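Local coordinates for protein diadenosine tetraphosphatase, putative (Trypanosoma brucei, PDB 2QJC) that probably hydrolyses phosphoester or phosphoanhydride bonds, perhaps those of diadenosine tetraphosphate, at a site holding two manganese ions, at residues 83-91 against 108-116. Numbering follows the deposited sequence.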
loop_
_atom_site.group_PDB
_atom_site.type_symbol
_atom_site.label_atom_id
_atom_site.label_comp_id
_atom_site.label_asym_id
_atom_site.label_seq_id
_atom_site.Cartn_x
_atom_site.Cartn_y
_atom_site.Cartn_z
ATOM N N ASP A 83 4.231 -3.593 -8.377
ATOM C CA ASP A 83 5.136 -2.537 -8.800
ATOM C C ASP A 83 6.520 -3.167 -8.905
ATOM O O ASP A 83 7.247 -2.950 -9.881
ATOM C CB ASP A 83 5.202 -1.410 -7.767
ATOM C CG ASP A 83 3.858 -0.765 -7.503
ATOM O OD1 ASP A 83 3.107 -0.517 -8.471
ATOM O OD2 ASP A 83 3.568 -0.488 -6.318
ATOM N N ALA A 84 6.871 -3.955 -7.891
ATOM C CA ALA A 84 8.175 -4.617 -7.833
ATOM C C ALA A 84 8.423 -5.579 -8.991
ATOM O O ALA A 84 9.509 -5.581 -9.568
ATOM C CB ALA A 84 8.335 -5.362 -6.492
ATOM N N LYS A 85 7.428 -6.401 -9.319
ATOM C CA LYS A 85 7.579 -7.363 -10.407
ATOM C C LYS A 85 7.702 -6.660 -11.749
ATOM O O LYS A 85 8.405 -7.143 -12.638
ATOM C CB LYS A 85 6.399 -8.340 -10.451
ATOM C CG LYS A 85 6.272 -9.236 -9.215
ATOM C CD LYS A 85 5.153 -10.261 -9.379
ATOM C CE LYS A 85 4.868 -10.988 -8.075
ATOM N NZ LYS A 85 6.087 -11.636 -7.515
ATOM N N LEU A 86 7.017 -5.525 -11.900
ATOM C CA LEU A 86 7.085 -4.772 -13.153
ATOM C C LEU A 86 8.494 -4.214 -13.344
ATOM O O LEU A 86 9.059 -4.313 -14.433
ATOM C CB LEU A 86 6.073 -3.618 -13.167
ATOM C CG LEU A 86 6.046 -2.777 -14.456
ATOM C CD1 LEU A 86 5.631 -3.655 -15.632
ATOM C CD2 LEU A 86 5.087 -1.609 -14.300
ATOM N N LEU A 87 9.058 -3.629 -12.289
ATOM C CA LEU A 87 10.409 -3.076 -12.369
ATOM C C LEU A 87 11.384 -4.189 -12.705
ATOM O O LEU A 87 12.317 -4.003 -13.485
ATOM C CB LEU A 87 10.825 -2.428 -11.044
ATOM C CG LEU A 87 10.192 -1.081 -10.679
ATOM C CD1 LEU A 87 10.761 -0.600 -9.350
ATOM C CD2 LEU A 87 10.474 -0.062 -11.776
ATOM N N LYS A 88 11.156 -5.354 -12.111
ATOM C CA LYS A 88 12.007 -6.506 -12.348
ATOM C C LYS A 88 11.953 -6.911 -13.822
ATOM O O LYS A 88 12.986 -7.109 -14.454
ATOM C CB LYS A 88 11.562 -7.674 -11.471
ATOM C CG LYS A 88 12.572 -8.805 -11.405
ATOM C CD LYS A 88 12.005 -10.017 -10.689
ATOM C CE LYS A 88 13.072 -11.088 -10.508
ATOM N NZ LYS A 88 13.721 -11.461 -11.794
ATOM N N LEU A 89 10.744 -7.025 -14.365
ATOM C CA LEU A 89 10.557 -7.400 -15.763
ATOM C C LEU A 89 11.130 -6.383 -16.735
ATOM O O LEU A 89 11.598 -6.744 -17.816
ATOM C CB LEU A 89 9.073 -7.599 -16.072
ATOM C CG LEU A 89 8.493 -8.983 -15.789
ATOM C CD1 LEU A 89 7.007 -9.001 -16.137
ATOM C CD2 LEU A 89 9.253 -10.025 -16.611
ATOM N N VAL A 90 11.088 -5.113 -16.347
ATOM C CA VAL A 90 11.604 -4.039 -17.178
ATOM C C VAL A 90 13.126 -4.063 -17.220
ATOM O O VAL A 90 13.725 -4.029 -18.298
ATOM C CB VAL A 90 11.144 -2.655 -16.657
ATOM C CG1 VAL A 90 11.784 -1.548 -17.482
ATOM C CG2 VAL A 90 9.622 -2.554 -16.720
ATOM N N LYS A 91 13.753 -4.132 -16.050
ATOM C CA LYS A 91 15.210 -4.138 -15.987
ATOM C C LYS A 91 15.767 -5.268 -16.847
ATOM O O LYS A 91 16.937 -5.252 -17.234
ATOM C CB LYS A 91 15.685 -4.259 -14.535
ATOM C CG LYS A 91 15.812 -5.671 -14.016
ATOM C CD LYS A 91 17.275 -5.995 -13.740
ATOM C CE LYS A 91 17.874 -5.018 -12.738
ATOM N NZ LYS A 91 19.316 -5.289 -12.500
ATOM N N LEU A 108 2.031 -8.218 -16.752
ATOM C CA LEU A 108 3.049 -7.189 -16.602
ATOM C C LEU A 108 3.937 -7.065 -17.834
ATOM O O LEU A 108 4.589 -6.040 -18.025
ATOM C CB LEU A 108 3.905 -7.481 -15.369
ATOM C CG LEU A 108 3.123 -7.473 -14.054
ATOM C CD1 LEU A 108 4.020 -7.943 -12.920
ATOM C CD2 LEU A 108 2.584 -6.069 -13.782
ATOM N N ALA A 109 3.963 -8.105 -18.666
ATOM C CA ALA A 109 4.784 -8.088 -19.878
ATOM C C ALA A 109 4.392 -6.920 -20.780
ATOM O O ALA A 109 5.226 -6.078 -21.115
ATOM C CB ALA A 109 4.649 -9.407 -20.627
ATOM N N PRO A 110 3.116 -6.847 -21.184
ATOM C CA PRO A 110 2.689 -5.739 -22.046
ATOM C C PRO A 110 3.030 -4.375 -21.420
ATOM O O PRO A 110 3.438 -3.444 -22.110
ATOM C CB PRO A 110 1.183 -5.957 -22.157
ATOM C CG PRO A 110 1.054 -7.442 -22.058
ATOM C CD PRO A 110 1.998 -7.774 -20.934
ATOM N N LEU A 111 2.852 -4.269 -20.105
ATOM C CA LEU A 111 3.140 -3.030 -19.387
ATOM C C LEU A 111 4.632 -2.706 -19.376
ATOM O O LEU A 111 5.027 -1.546 -19.502
ATOM C CB LEU A 111 2.623 -3.132 -17.949
ATOM C CG LEU A 111 1.398 -2.299 -17.567
ATOM C CD1 LEU A 111 0.384 -2.266 -18.702
ATOM C CD2 LEU A 111 0.787 -2.892 -16.299
ATOM N N ALA A 112 5.456 -3.735 -19.226
ATOM C CA ALA A 112 6.900 -3.554 -19.200
ATOM C C ALA A 112 7.435 -2.985 -20.521
ATOM O O ALA A 112 8.348 -2.168 -20.524
ATOM C CB ALA A 112 7.578 -4.884 -18.891
ATOM N N GLN A 113 6.872 -3.421 -21.641
ATOM C CA GLN A 113 7.328 -2.940 -22.943
ATOM C C GLN A 113 6.906 -1.494 -23.214
ATOM O O GLN A 113 7.570 -0.778 -23.971
ATOM C CB GLN A 113 6.787 -3.849 -24.055
ATOM C CG GLN A 113 7.016 -5.330 -23.805
ATOM C CD GLN A 113 6.446 -6.211 -24.899
ATOM O OE1 GLN A 113 7.159 -6.627 -25.810
ATOM N NE2 GLN A 113 5.152 -6.492 -24.816
ATOM N N SER A 114 5.820 -1.062 -22.580
ATOM C CA SER A 114 5.302 0.288 -22.792
ATOM C C SER A 114 5.555 1.322 -21.692
ATOM O O SER A 114 5.128 2.470 -21.825
ATOM C CB SER A 114 3.791 0.220 -23.063
ATOM O OG SER A 114 3.082 -0.303 -21.946
ATOM N N ILE A 115 6.252 0.945 -20.622
ATOM C CA ILE A 115 6.483 1.894 -19.534
ATOM C C ILE A 115 7.462 3.026 -19.855
ATOM O O ILE A 115 8.619 2.792 -20.208
ATOM C CB ILE A 115 6.938 1.176 -18.225
ATOM C CG1 ILE A 115 6.889 2.165 -17.059
ATOM C CG2 ILE A 115 8.346 0.603 -18.379
ATOM C CD1 ILE A 115 7.310 1.572 -15.720
ATOM N N PRO A 116 6.992 4.280 -19.746
ATOM C CA PRO A 116 7.810 5.468 -20.016
ATOM C C PRO A 116 8.791 5.778 -18.887
ATOM O O PRO A 116 8.582 5.378 -17.738
ATOM C CB PRO A 116 6.768 6.566 -20.219
ATOM C CG PRO A 116 5.656 6.144 -19.318
ATOM C CD PRO A 116 5.577 4.649 -19.547
#
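Helix 81-91, which begins with the manganese ligand Asn-81 of this calcineurin-like phosphoesterase, packs at the protein surface against helix 108-114 and the residue after it through Leu-86, Leu-89 and Val-90, which meet Leu-108, Ala-112 and Ile-115. The axes pass 8.9 Å apart at -60°, and the side-chain contacts are apolar. Leu-86, the one buried residue among those that touch, has CG anti to the backbone N (chi1 -179°), which carries its CD1 onto the backbone of helix 108-114, 3.5 Å from Leu-108 O and 3.8 Å from Leu-111 CB. That carbonyl already accepts the helical bond from Ala-112 N, so a methyl can lie against it without stranding a polar group. The other methyl, CD2, meets Ile-115 CD1 tip to tip. One turn on, the small Ala-112 suits the place where the backbones come nearest, its CB 3.8 Å from Val-90 CG2; a beta-branched valine fills this spot without needing length. Ile-115, in the loop leading to helix 117-124, crosses Val-90 at about a right angle and brings its CG2 within 3.8 Å of Val-90 CG2. The Gly-Asn-His-Asp sequence at the start of helix 81-91, a signature of this phosphoesterase family, supplies Asn-81, and its Asp-83 hydrogen-bonds through OD2 to the backbone N of Asp-55, another manganese ligand. Leu-108 sits between Leu-89 and Lys-85: it crosses Leu-89 at about a right angle, CB 3.5 Å from Leu-89 CD1, while its CD1 presses tightly on Lys-85 CB (3.5 Å), the lysine's ammonium end leading away from the helix pair.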